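Local coordinates for protein 2-dehydro-3-deoxy-D-arabinonate dehydratase (Sulfolobus solfataricus, PDB 2Q18) that catalyses the metal-dependent dehydration of 2-dehydro-3-deoxy-D-arabinonate to 2,5-dioxopentanoate in a pentose oxidation pathway, working as a homotetramer of the FAH family, at residues Ile24-Asp29 and Lys41-Asp46; Lys32-Tyr37 and Ile194-Glu199; Lys69-Pro74 and Gly249-Thr254; Ala132-Ser137 and Lys182-Cys187; Leu210-Glu215 and Lys264-Glu269. One frame throughout, in Å; residues are numbered along the deposited sequence.

Contact 1 (Ile24-Asp29 and Lys41-Asp46)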
# COMPACT_ATOMS: atom_id res chain seq x y z
N ILE A 24 -15.89 22.89 -3.87
CA ILE A 24 -15.14 21.96 -4.70
C ILE A 24 -14.73 20.72 -3.89
O ILE A 24 -14.16 20.84 -2.80
CB ILE A 24 -13.88 22.63 -5.31
CG1 ILE A 24 -14.27 23.86 -6.13
CG2 ILE A 24 -13.08 21.63 -6.17
CD1 ILE A 24 -13.09 24.64 -6.69
N ARG A 25 -15.04 19.54 -4.42
CA ARG A 25 -14.53 18.29 -3.87
C ARG A 25 -13.12 18.08 -4.38
O ARG A 25 -12.89 18.03 -5.60
CB ARG A 25 -15.42 17.12 -4.26
CG ARG A 25 -14.88 15.76 -3.85
CD ARG A 25 -15.97 14.73 -3.91
NE ARG A 25 -15.44 13.38 -3.72
CZ ARG A 25 -16.18 12.33 -3.37
NH1 ARG A 25 -17.49 12.47 -3.18
NH2 ARG A 25 -15.61 11.14 -3.22
N LEU A 26 -12.17 17.95 -3.45
CA LEU A 26 -10.75 17.87 -3.79
C LEU A 26 -10.33 16.50 -4.31
O LEU A 26 -10.77 15.47 -3.79
CB LEU A 26 -9.89 18.25 -2.59
CG LEU A 26 -10.06 19.66 -2.00
CD1 LEU A 26 -8.98 19.91 -0.95
CD2 LEU A 26 -10.01 20.72 -3.08
N ASP A 27 -9.48 16.52 -5.33
CA ASP A 27 -8.86 15.31 -5.87
C ASP A 27 -7.68 14.85 -5.00
O ASP A 27 -7.44 13.66 -4.87
CB ASP A 27 -8.32 15.55 -7.28
CG ASP A 27 -9.41 15.76 -8.31
OD1 ASP A 27 -10.60 15.47 -8.03
OD2 ASP A 27 -9.07 16.22 -9.41
N GLU A 28 -6.96 15.82 -4.45
CA GLU A 28 -5.71 15.57 -3.72
C GLU A 28 -5.92 15.54 -2.20
O GLU A 28 -6.89 16.10 -1.69
CB GLU A 28 -4.69 16.68 -4.02
CG GLU A 28 -4.35 16.88 -5.48
CD GLU A 28 -3.14 17.79 -5.66
OE1 GLU A 28 -3.25 19.01 -5.43
OE2 GLU A 28 -2.07 17.26 -6.04
N ASP A 29 -4.97 14.91 -1.51
CA ASP A 29 -4.78 15.06 -0.06
C ASP A 29 -4.76 16.55 0.28
O ASP A 29 -4.13 17.33 -0.44
CB ASP A 29 -3.47 14.38 0.38
CG ASP A 29 -2.79 15.07 1.57
OD1 ASP A 29 -3.34 15.07 2.70
OD2 ASP A 29 -1.67 15.59 1.38
N LYS A 41 -2.15 28.83 -6.88
CA LYS A 41 -3.59 28.95 -6.59
C LYS A 41 -4.47 27.97 -7.39
O LYS A 41 -5.67 28.19 -7.54
CB LYS A 41 -4.08 30.40 -6.74
CG LYS A 41 -3.28 31.38 -5.89
CD LYS A 41 -3.94 32.75 -5.82
CE LYS A 41 -3.16 33.65 -4.87
NZ LYS A 41 -3.91 34.90 -4.56
N GLU A 42 -3.86 26.90 -7.90
CA GLU A 42 -4.59 25.87 -8.61
C GLU A 42 -5.27 24.92 -7.62
O GLU A 42 -4.69 24.56 -6.59
CB GLU A 42 -3.66 25.09 -9.54
CG GLU A 42 -4.36 24.21 -10.56
CD GLU A 42 -3.40 23.43 -11.43
OE1 GLU A 42 -2.23 23.23 -11.04
OE2 GLU A 42 -3.83 23.00 -12.53
N VAL A 43 -6.50 24.54 -7.93
CA VAL A 43 -7.27 23.61 -7.11
C VAL A 43 -7.80 22.49 -8.00
O VAL A 43 -8.56 22.74 -8.94
CB VAL A 43 -8.46 24.30 -6.39
CG1 VAL A 43 -9.15 23.32 -5.46
CG2 VAL A 43 -7.99 25.51 -5.60
N LEU A 44 -7.41 21.25 -7.70
CA LEU A 44 -7.86 20.10 -8.47
C LEU A 44 -9.10 19.47 -7.84
O LEU A 44 -9.06 19.04 -6.68
CB LEU A 44 -6.74 19.06 -8.63
CG LEU A 44 -5.41 19.52 -9.23
CD1 LEU A 44 -4.37 18.41 -9.12
CD2 LEU A 44 -5.57 19.98 -10.68
N GLY A 45 -10.19 19.42 -8.60
CA GLY A 45 -11.43 18.82 -8.12
C GLY A 45 -12.66 19.22 -8.92
O GLY A 45 -12.55 19.94 -9.91
N ASP A 46 -13.82 18.75 -8.47
CA ASP A 46 -15.09 19.04 -9.12
C ASP A 46 -16.00 19.87 -8.22
O ASP A 46 -16.04 19.65 -7.00
CB ASP A 46 -15.83 17.75 -9.48
CG ASP A 46 -15.06 16.88 -10.45
OD1 ASP A 46 -14.37 17.42 -11.34
OD2 ASP A 46 -15.16 15.64 -10.33
O HOH W 1 -7.33 18.77 -4.68
O HOH W 2 -5.60 20.75 -5.49
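Arg25 and Asp46 form an antiparallel hydrogen-bonded pair: Arg25 N gives its proton to Asp46 O (2.8 Å), and Asp46 N returns one to Arg25 O (3.1 Å). Past the bridge, Asp27 N reaches Leu44 O at 2.9 Å in a nearly straight bond (172°), although the donor stands above the carbonyl plane. Leu44 O also takes a proton from a water that accepts from Glu28 N. A second water links Glu28 OE1 to Leu44 N, so both backbone polar atoms of Leu44 are satisfied; Glu28 OE2 makes a salt bridge to Arg36. The Asp27 carboxylate lies over Gly45, OD1 3.5 Å from Gly45 CA, and pairs with Arg25 and Lys8 of the second subunit; an alanine here would probably leave both charges without this mate. Beside these bonds, Leu26 CD2 packs on Val43 CG1 at 3.6 Å. Strand 23-26 lies between strands 11-17 and 45-49, while helix 30-40, connecting the two segments, covers Leu26, Val43 and Leu44.

Contact 2 (Lys32-Tyr37 and Ile194-Glu199)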
# COMPACT_ATOMS: atom_id res chain seq x y z
N LYS A 32 -1.36 18.36 0.47
CA LYS A 32 -0.89 18.50 -0.91
C LYS A 32 -1.65 19.61 -1.65
O LYS A 32 -1.04 20.40 -2.38
CB LYS A 32 -1.00 17.16 -1.65
CG LYS A 32 -0.62 17.20 -3.14
CD LYS A 32 0.85 17.55 -3.37
CE LYS A 32 1.19 17.56 -4.86
NZ LYS A 32 2.59 17.99 -5.12
N ALA A 33 -2.96 19.68 -1.44
CA ALA A 33 -3.79 20.73 -2.04
C ALA A 33 -3.36 22.12 -1.58
O ALA A 33 -3.32 23.06 -2.39
CB ALA A 33 -5.27 20.50 -1.73
N LEU A 34 -3.05 22.26 -0.29
CA LEU A 34 -2.61 23.53 0.28
C LEU A 34 -1.25 23.96 -0.27
O LEU A 34 -1.03 25.15 -0.54
CB LEU A 34 -2.56 23.46 1.81
CG LEU A 34 -3.89 23.44 2.58
CD1 LEU A 34 -3.66 23.07 4.03
CD2 LEU A 34 -4.63 24.79 2.47
N MET A 35 -0.35 22.99 -0.44
CA MET A 35 0.96 23.24 -1.04
C MET A 35 0.81 23.72 -2.49
O MET A 35 1.41 24.73 -2.88
CB MET A 35 1.84 21.99 -0.96
CG MET A 35 2.31 21.67 0.46
SD MET A 35 3.08 20.05 0.60
CE MET A 35 4.60 20.33 -0.30
N ARG A 36 -0.01 23.03 -3.28
CA ARG A 36 -0.30 23.44 -4.66
C ARG A 36 -0.87 24.85 -4.74
O ARG A 36 -0.42 25.66 -5.56
CB ARG A 36 -1.24 22.45 -5.36
CG ARG A 36 -1.49 22.78 -6.84
CD ARG A 36 -2.43 21.78 -7.51
NE ARG A 36 -1.97 20.40 -7.36
CZ ARG A 36 -1.05 19.81 -8.12
NH1 ARG A 36 -0.71 18.55 -7.88
NH2 ARG A 36 -0.46 20.47 -9.11
N TYR A 37 -1.87 25.13 -3.90
CA TYR A 37 -2.51 26.44 -3.88
C TYR A 37 -1.51 27.55 -3.55
O TYR A 37 -1.55 28.63 -4.14
CB TYR A 37 -3.69 26.49 -2.90
CG TYR A 37 -4.52 27.74 -3.05
CD1 TYR A 37 -4.12 28.94 -2.46
CD2 TYR A 37 -5.70 27.74 -3.79
CE1 TYR A 37 -4.87 30.10 -2.60
CE2 TYR A 37 -6.46 28.89 -3.94
CZ TYR A 37 -6.04 30.07 -3.34
OH TYR A 37 -6.77 31.22 -3.48
N ILE A 194 -9.22 25.34 7.24
CA ILE A 194 -7.95 26.01 7.03
C ILE A 194 -8.16 26.99 5.90
O ILE A 194 -8.63 26.61 4.83
CB ILE A 194 -6.81 25.03 6.69
CG1 ILE A 194 -6.51 24.14 7.91
CG2 ILE A 194 -5.55 25.79 6.24
CD1 ILE A 194 -5.85 22.84 7.54
N VAL A 195 -7.84 28.26 6.13
CA VAL A 195 -7.98 29.26 5.09
C VAL A 195 -6.63 29.51 4.45
O VAL A 195 -5.61 29.59 5.14
CB VAL A 195 -8.63 30.59 5.61
CG1 VAL A 195 -9.93 30.30 6.37
CG2 VAL A 195 -7.66 31.39 6.49
N THR A 196 -6.61 29.62 3.13
CA THR A 196 -5.38 29.91 2.41
C THR A 196 -4.92 31.32 2.76
O THR A 196 -5.71 32.16 3.20
CB THR A 196 -5.54 29.74 0.89
OG1 THR A 196 -6.65 30.51 0.42
CG2 THR A 196 -5.76 28.28 0.55
N SER A 197 -3.62 31.57 2.58
CA SER A 197 -2.99 32.82 2.99
C SER A 197 -3.64 34.07 2.41
O SER A 197 -3.69 35.11 3.07
CB SER A 197 -1.49 32.77 2.66
OG SER A 197 -0.79 33.78 3.35
N ASP A 198 -4.14 33.96 1.18
CA ASP A 198 -4.81 35.08 0.50
C ASP A 198 -6.20 35.42 1.07
O ASP A 198 -6.79 36.43 0.71
CB ASP A 198 -4.89 34.84 -1.01
CG ASP A 198 -5.66 33.57 -1.38
OD1 ASP A 198 -5.76 33.27 -2.59
OD2 ASP A 198 -6.17 32.87 -0.48
N GLU A 199 -6.71 34.56 1.96
CA GLU A 199 -7.99 34.82 2.63
C GLU A 199 -7.80 35.76 3.82
O GLU A 199 -8.78 36.31 4.34
CB GLU A 199 -8.65 33.51 3.08
CG GLU A 199 -9.02 32.54 1.95
CD GLU A 199 -10.34 32.87 1.27
OE1 GLU A 199 -11.04 33.81 1.70
OE2 GLU A 199 -10.68 32.18 0.28
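On helix 30-40, Leu34 meets Ile194 of strand 188-195 first, its two methyls straddling Ile194 CG2: CD1 lies 4.0 Å from Ile194 CG2, and CD2 turns on to Thr196 CG2 at 4.1 Å. The Leu34 and Ile194 side chains cross at about a right angle. One helical turn later comes Tyr37, whose CG is anti to the backbone N (chi1 -170°), which swings the ring out from the helix and across Thr196. The Thr196 methyl sits over one ring face, CG2 3.8 Å from the centroid of the Tyr37 ring and offset toward the rim, a CH-pi contact. At the end of the ring, Tyr37 OH donates to Asp198 OD1 in a very short hydrogen bond of 2.5 Å, with ring and carboxylate planes 75° apart. The other carboxylate oxygen, Asp198 OD2, receives Thr196 OG1 at 2.6 Å on its syn side, and this holds the acid in place for the phenol. A phenylalanine in place of Tyr37 would probably keep the cover over Thr196 but leave Asp198 OD1 without its hydroxyl donor. Asp198 OD1 also pairs with Lys41, and Thr196 OG1 receives a bond from the Met1 amino group. With two hydroxyls and a lysine gathered on it, the Asp198 carboxylate is probably stabilised as the anion, a polar end to an otherwise apolar contact.

Contact 3 (Lys69-Pro74 and Gly249-Thr254)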
# COMPACT_ATOMS: atom_id res chain seq x y z
N LYS A 69 -11.33 17.32 11.83
CA LYS A 69 -10.08 18.05 11.57
C LYS A 69 -9.92 18.20 10.06
O LYS A 69 -10.09 17.22 9.33
CB LYS A 69 -8.88 17.27 12.12
CG LYS A 69 -8.81 17.18 13.64
CD LYS A 69 -7.69 16.25 14.09
CE LYS A 69 -8.10 14.78 13.96
NZ LYS A 69 -7.20 13.88 14.70
N PRO A 70 -9.64 19.43 9.58
CA PRO A 70 -9.46 19.63 8.14
C PRO A 70 -8.23 18.91 7.54
O PRO A 70 -8.22 18.60 6.35
CB PRO A 70 -9.33 21.15 8.00
CG PRO A 70 -8.95 21.64 9.34
CD PRO A 70 -9.54 20.69 10.33
N ILE A 71 -7.21 18.67 8.36
CA ILE A 71 -6.04 17.87 7.97
C ILE A 71 -5.60 17.02 9.15
O ILE A 71 -6.04 17.25 10.29
CB ILE A 71 -4.81 18.74 7.51
CG1 ILE A 71 -4.28 19.61 8.65
CG2 ILE A 71 -5.13 19.55 6.23
CD1 ILE A 71 -2.96 20.32 8.36
N ASP A 72 -4.73 16.05 8.88
CA ASP A 72 -3.98 15.37 9.92
C ASP A 72 -2.59 16.02 9.99
O ASP A 72 -1.73 15.70 9.17
CB ASP A 72 -3.86 13.86 9.62
CG ASP A 72 -5.21 13.16 9.56
OD1 ASP A 72 -6.02 13.33 10.50
OD2 ASP A 72 -5.47 12.43 8.57
N PRO A 73 -2.38 16.93 10.97
CA PRO A 73 -1.08 17.60 11.04
C PRO A 73 -0.03 16.65 11.62
O PRO A 73 -0.20 16.17 12.74
CB PRO A 73 -1.34 18.77 11.98
CG PRO A 73 -2.45 18.29 12.88
CD PRO A 73 -3.28 17.34 12.06
N PRO A 74 1.04 16.35 10.86
CA PRO A 74 1.99 15.36 11.36
C PRO A 74 2.60 15.77 12.70
O PRO A 74 2.87 14.91 13.53
CB PRO A 74 3.05 15.29 10.25
CG PRO A 74 2.35 15.80 9.02
CD PRO A 74 1.43 16.88 9.54
N GLY A 249 2.50 20.31 6.44
CA GLY A 249 1.22 20.23 7.17
C GLY A 249 1.37 20.40 8.68
O GLY A 249 0.38 20.30 9.42
N THR A 250 2.60 20.64 9.13
CA THR A 250 2.85 20.97 10.53
C THR A 250 2.03 22.20 10.92
O THR A 250 1.93 23.16 10.15
CB THR A 250 4.35 21.26 10.79
OG1 THR A 250 5.10 20.06 10.60
CG2 THR A 250 4.59 21.76 12.22
N ILE A 251 1.45 22.16 12.12
CA ILE A 251 0.74 23.33 12.64
C ILE A 251 1.52 23.98 13.77
O ILE A 251 1.98 23.30 14.70
CB ILE A 251 -0.71 22.99 13.07
CG1 ILE A 251 -1.55 22.60 11.85
CG2 ILE A 251 -1.35 24.19 13.79
CD1 ILE A 251 -2.96 22.10 12.19
N LEU A 252 1.68 25.29 13.68
CA LEU A 252 2.23 26.09 14.77
C LEU A 252 1.15 27.03 15.29
O LEU A 252 0.62 27.85 14.55
CB LEU A 252 3.45 26.89 14.31
CG LEU A 252 4.01 27.94 15.28
CD1 LEU A 252 4.62 27.31 16.53
CD2 LEU A 252 5.03 28.82 14.58
N THR A 253 0.85 26.89 16.58
CA THR A 253 -0.12 27.77 17.22
C THR A 253 0.61 28.91 17.95
O THR A 253 1.62 28.69 18.62
CB THR A 253 -1.13 26.98 18.10
OG1 THR A 253 -2.15 27.87 18.58
CG2 THR A 253 -0.45 26.27 19.27
N THR A 254 0.11 30.13 17.78
CA THR A 254 0.93 31.33 18.00
C THR A 254 0.79 32.04 19.36
O THR A 254 1.17 33.21 19.49
CB THR A 254 0.73 32.34 16.86
OG1 THR A 254 -0.63 32.79 16.84
CG2 THR A 254 1.08 31.69 15.51
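Ile251 reaches Pro73 with the outer half of its side chain. Its CB leaves the strand alongside the loop, and CG1, anti to the carbonyl carbon (chi1 -66°), carries the chain toward the proline ring, coming within 3.8 Å of Pro73 CB. The terminal CD1 then lies against the ring itself, 3.7 Å from Pro73 CB and 3.9 Å from Pro73 CG. The same methyl comes to 4.2 Å from Ile71 CD1, so the two isoleucines meet methyl to methyl beside the proline. The second meeting point is the Gly249 carbonyl, approached by three carbons: Ile71 CD1 is 3.5 Å from Gly249 O, Pro73 CB 3.4 Å from the same oxygen, and Pro74 CD 3.6 Å from it. Pro73 CA adds a CA-H...O contact to Gly249 O. No hydrogen bond joins the two segments, and Pro73 and Pro74 have no backbone N-H to offer. The backbone angles of Gly249, with positive phi, suit glycine because a CB would jam against the preceding carbonyl oxygen. Gly249 and Thr250 together face Leu150 in a G1 beta bulge. Strand 250-253 runs antiparallel to strand 140-150 and parallel to strand 76-80, which follows the loop 69-74; Phe190 of strand 188-195 packs against both Pro73 and Ile251.

Contact 4 (Ala132-Ser137 and Lys182-Cys187). With PO4 (phosphate ion), chain B.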
# COMPACT_ATOMS: atom_id res chain seq x y z
N ALA A 132 -10.50 17.43 25.98
CA ALA A 132 -10.47 16.72 27.25
C ALA A 132 -9.79 17.51 28.36
O ALA A 132 -8.94 18.37 28.11
CB ALA A 132 -9.83 15.34 27.09
N VAL A 133 -10.21 17.22 29.59
CA VAL A 133 -9.57 17.72 30.80
C VAL A 133 -8.96 16.49 31.44
O VAL A 133 -9.65 15.49 31.64
CB VAL A 133 -10.58 18.40 31.78
CG1 VAL A 133 -9.92 18.77 33.10
CG2 VAL A 133 -11.20 19.63 31.14
N ARG A 134 -7.66 16.55 31.75
CA ARG A 134 -6.96 15.45 32.40
C ARG A 134 -7.67 15.06 33.70
O ARG A 134 -8.20 15.93 34.41
CB ARG A 134 -5.51 15.84 32.70
CG ARG A 134 -4.59 15.99 31.48
CD ARG A 134 -3.17 16.39 31.90
NE ARG A 134 -2.64 15.43 32.87
CZ ARG A 134 -1.71 14.51 32.60
NH1 ARG A 134 -1.14 14.44 31.40
NH2 ARG A 134 -1.34 13.68 33.56
N SER A 135 -7.67 13.77 34.01
CA SER A 135 -8.25 13.24 35.24
C SER A 135 -7.62 13.83 36.50
O SER A 135 -8.26 13.87 37.56
CB SER A 135 -8.13 11.72 35.27
OG SER A 135 -6.76 11.32 35.27
N ASP A 136 -6.37 14.28 36.38
CA ASP A 136 -5.61 14.79 37.52
C ASP A 136 -5.41 16.30 37.49
O ASP A 136 -4.55 16.84 38.20
CB ASP A 136 -4.26 14.06 37.64
CG ASP A 136 -3.36 14.24 36.42
OD1 ASP A 136 -3.79 14.85 35.41
OD2 ASP A 136 -2.21 13.76 36.47
N SER A 137 -6.19 16.99 36.66
CA SER A 137 -6.17 18.45 36.64
C SER A 137 -7.44 19.01 37.28
O SER A 137 -8.54 18.53 37.00
CB SER A 137 -6.04 18.98 35.21
OG SER A 137 -6.10 20.40 35.21
N LYS A 182 0.27 19.87 28.71
CA LYS A 182 0.01 20.24 27.31
C LYS A 182 -0.30 19.07 26.38
O LYS A 182 -1.02 19.25 25.40
CB LYS A 182 1.20 21.01 26.73
CG LYS A 182 1.42 22.40 27.31
CD LYS A 182 0.50 23.42 26.69
CE LYS A 182 0.82 24.82 27.19
NZ LYS A 182 -0.12 25.81 26.62
N ILE A 183 0.27 17.89 26.66
CA ILE A 183 0.25 16.77 25.72
C ILE A 183 -0.48 15.55 26.28
O ILE A 183 0.00 14.89 27.20
CB ILE A 183 1.70 16.33 25.29
CG1 ILE A 183 2.57 17.55 24.95
CG2 ILE A 183 1.64 15.35 24.10
CD1 ILE A 183 4.08 17.24 24.86
N TYR A 184 -1.66 15.27 25.72
CA TYR A 184 -2.51 14.16 26.15
C TYR A 184 -3.68 14.01 25.16
O TYR A 184 -3.87 14.86 24.29
CB TYR A 184 -3.01 14.39 27.59
CG TYR A 184 -3.78 15.68 27.79
CD1 TYR A 184 -5.16 15.71 27.65
CD2 TYR A 184 -3.12 16.86 28.13
CE1 TYR A 184 -5.88 16.90 27.83
CE2 TYR A 184 -3.82 18.05 28.32
CZ TYR A 184 -5.20 18.06 28.16
OH TYR A 184 -5.92 19.22 28.34
N ALA A 185 -4.45 12.93 25.28
CA ALA A 185 -5.57 12.70 24.36
C ALA A 185 -6.59 13.82 24.48
O ALA A 185 -7.09 14.10 25.58
CB ALA A 185 -6.22 11.34 24.63
N GLY A 186 -6.88 14.48 23.36
CA GLY A 186 -7.82 15.59 23.34
C GLY A 186 -7.29 16.91 23.87
O GLY A 186 -8.07 17.78 24.26
N CYS A 187 -5.96 17.07 23.87
CA CYS A 187 -5.32 18.28 24.40
C CYS A 187 -5.38 19.45 23.44
O CYS A 187 -4.98 20.58 23.77
CB CYS A 187 -3.86 17.99 24.74
SG CYS A 187 -2.82 17.66 23.27
P PO4 B . 2.79 28.49 27.99
O1 PO4 B . 1.34 28.10 27.81
O2 PO4 B . 3.65 27.28 27.76
O3 PO4 B . 3.11 29.57 27.01
O4 PO4 B . 3.02 29.01 29.39
O HOH W 3 -6.18 19.01 31.19
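The loop between helix 178-182 and strand 188-195, which follows the substrate-binding Lys182, is joined here to strand 131-133, outermost in its sheet within this chain, with Tyr184 and Ala132 meeting at the loop's turn. Tyr184 to Cys187 form a type II beta turn, and Ala132 N donates to Gly186 O (3.0 Å) at its third position. Ala132 CB rests 3.4 Å from Ala185 O. Tyr184 CG lies between the backbone N and the carbonyl carbon (chi1 57°), bringing the ring between two aliphatic groups: Cys187 CB is over the centre of one face, and Arg134 CG over the other, 3.6 Å from the Tyr184 centroid in a CH-pi contact. At the ring edge Tyr184 OH lies 3.1 Å from Ala132 O, and a water bridges that hydroxyl to Arg134 N. The Arg134 guanidinium, 86° from the ring plane, grips Asp136 side-on, NE to Asp136 OD1 at 2.8 Å and NH2 to Asp136 OD2 at 3.0 Å. Asp136 also pairs with Arg112 and Arg242 of the third subunit. At the segment's start Lys182 NZ donates to O1 of a phosphate ion, probably from the crystallisation liquor, at 3.0 Å, and forms salt bridges with the magnesium ligands Glu143 and Asp164. The arrangement is that of an FAH-family active-site loop, the lysine at the metal and substrate site and the turn fixed to a neighbouring strand.

Contact 5 (Leu210-Glu215 and Lys264-Glu269)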
# COMPACT_ATOMS: atom_id res chain seq x y z
N LEU A 210 -13.27 34.14 22.72
CA LEU A 210 -13.51 32.90 23.44
C LEU A 210 -14.80 32.96 24.25
O LEU A 210 -15.07 33.96 24.93
CB LEU A 210 -12.33 32.57 24.38
CG LEU A 210 -12.52 31.46 25.43
CD1 LEU A 210 -12.63 30.08 24.79
CD2 LEU A 210 -11.41 31.48 26.47
N LYS A 211 -15.59 31.89 24.16
CA LYS A 211 -16.76 31.70 25.01
C LYS A 211 -16.73 30.30 25.60
O LYS A 211 -16.51 29.32 24.89
CB LYS A 211 -18.06 31.89 24.22
CG LYS A 211 -18.38 33.34 23.89
CD LYS A 211 -19.46 33.46 22.82
CE LYS A 211 -20.84 33.06 23.34
NZ LYS A 211 -21.90 33.34 22.33
N ILE A 212 -16.93 30.23 26.92
CA ILE A 212 -17.16 28.95 27.58
C ILE A 212 -18.62 28.92 28.01
O ILE A 212 -19.07 29.75 28.80
CB ILE A 212 -16.23 28.76 28.80
CG1 ILE A 212 -14.76 28.90 28.38
CG2 ILE A 212 -16.50 27.40 29.47
CD1 ILE A 212 -13.76 29.05 29.54
N VAL A 213 -19.36 27.97 27.45
CA VAL A 213 -20.80 27.85 27.70
C VAL A 213 -21.05 26.66 28.62
O VAL A 213 -20.69 25.52 28.30
CB VAL A 213 -21.60 27.72 26.38
CG1 VAL A 213 -23.11 27.64 26.66
CG2 VAL A 213 -21.31 28.90 25.46
N ARG A 214 -21.65 26.94 29.77
CA ARG A 214 -21.97 25.93 30.77
C ARG A 214 -23.48 25.88 30.96
O ARG A 214 -24.08 26.87 31.38
CB ARG A 214 -21.28 26.26 32.10
CG ARG A 214 -21.44 25.20 33.18
CD ARG A 214 -20.40 25.38 34.28
NE ARG A 214 -19.05 25.22 33.77
CZ ARG A 214 -17.93 25.42 34.47
NH1 ARG A 214 -16.75 25.25 33.89
NH2 ARG A 214 -17.99 25.77 35.75
N GLU A 215 -24.08 24.73 30.65
CA GLU A 215 -25.54 24.56 30.72
C GLU A 215 -26.30 25.76 30.12
O GLU A 215 -27.25 26.27 30.73
CB GLU A 215 -25.99 24.30 32.17
CG GLU A 215 -25.58 22.92 32.69
CD GLU A 215 -25.93 22.71 34.16
OE1 GLU A 215 -25.73 23.65 34.98
OE2 GLU A 215 -26.38 21.60 34.51
N LYS A 264 -12.45 29.72 36.56
CA LYS A 264 -13.06 29.46 35.25
C LYS A 264 -12.60 28.15 34.61
O LYS A 264 -12.69 27.97 33.39
CB LYS A 264 -12.84 30.65 34.30
CG LYS A 264 -13.49 31.96 34.77
CD LYS A 264 -15.00 31.82 34.96
CE LYS A 264 -15.63 33.07 35.55
NZ LYS A 264 -15.68 34.18 34.57
N GLY A 265 -12.12 27.22 35.44
CA GLY A 265 -11.70 25.91 34.98
C GLY A 265 -12.80 25.15 34.28
O GLY A 265 -13.95 25.12 34.73
N LEU A 266 -12.45 24.54 33.15
CA LEU A 266 -13.37 23.72 32.36
C LEU A 266 -13.89 22.53 33.15
O LEU A 266 -13.18 21.96 33.97
CB LEU A 266 -12.65 23.21 31.11
CG LEU A 266 -12.83 23.84 29.73
CD1 LEU A 266 -13.25 25.31 29.74
CD2 LEU A 266 -11.57 23.63 28.88
N LYS A 267 -15.15 22.17 32.91
CA LYS A 267 -15.66 20.89 33.41
C LYS A 267 -16.45 20.11 32.36
O LYS A 267 -16.76 20.63 31.29
CB LYS A 267 -16.44 21.05 34.73
CG LYS A 267 -17.50 22.12 34.76
CD LYS A 267 -18.14 22.24 36.16
CE LYS A 267 -17.15 22.76 37.20
NZ LYS A 267 -17.77 22.95 38.55
N ASP A 268 -16.75 18.86 32.69
CA ASP A 268 -17.47 17.95 31.81
C ASP A 268 -18.71 18.63 31.23
O ASP A 268 -19.46 19.29 31.95
CB ASP A 268 -17.85 16.68 32.57
CG ASP A 268 -18.17 15.52 31.64
OD1 ASP A 268 -17.25 15.05 30.93
OD2 ASP A 268 -19.33 15.07 31.64
N GLU A 269 -18.88 18.47 29.92
CA GLU A 269 -20.04 18.97 29.15
C GLU A 269 -20.05 20.48 28.86
O GLU A 269 -20.97 20.96 28.20
CB GLU A 269 -21.39 18.51 29.75
CG GLU A 269 -21.56 16.99 29.94
CD GLU A 269 -21.39 16.16 28.66
OE1 GLU A 269 -21.44 16.72 27.53
OE2 GLU A 269 -21.21 14.93 28.77
O HOH W 4 -15.14 26.15 36.83
O HOH W 5 -22.66 22.29 30.07
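The guanidinium of Arg214 has the Lys267 chain laid over one face, with Lys267 CG 3.3 Å from Arg214 CZ and above the centre of the group. At its edge, nearly in plane, lies the Gly265 carbonyl: Arg214 NH1 donates to Gly265 O at 2.9 Å (152°). A water also sits at that edge, accepting from Arg214 NH2 and donating to Gly265 O, so this one carbonyl is gripped by two protons. A bend at chi3 (-62°) turns the end of the arginine back toward the loop. The two side chains cross at about a right angle, and this overlay brings like charges near each other, Arg214 NH2 being 4.0 Å from Lys267 NZ. The salt bridge from Arg214 NH1 to Asp270 probably offsets this, and Asp270 also accepts from Lys267 N, tying the loop backbone to the same carboxylate. Phe219 makes a cation-pi contact with Arg214. Further in, the contact becomes apolar: Ile212 CD1 packs on Leu266 CD1 at 3.8 Å, their side chains meeting at a slant. At the outer end a water accepts from Glu215 N and donates to Glu269 O, joining the backbones. Strand 207-214 lies between strands 217-225 and 271-276, and the loop 264-269 leads into the latter; Pro142 of strand 140-150 touches both Ile212 and Leu266.

How the contacts relate
From the N terminus, contact 1 closes the shortest loop, around helix 30-40, and ties strands 23-26 and 45-49. Contact 2 joins that helix to strand 188-195 and crosses contact 1, since residues 32-37 lie between the segments of contact 1; the two touch where Val43 packs on Tyr37. Contact 3 opens within the span of contact 2 and ends beyond it, so they also cross, meeting where Ile194 packs on Pro70 and Ile71. Contact 4 falls within the spans of contacts 2 and 3. Contact 5 follows contact 4 in series, crosses contact 3, and meets contact 4 at Val133 and Leu266. Contacts 4 and 5 lie on the opposite side of the chain's centre from contacts 1 and 2.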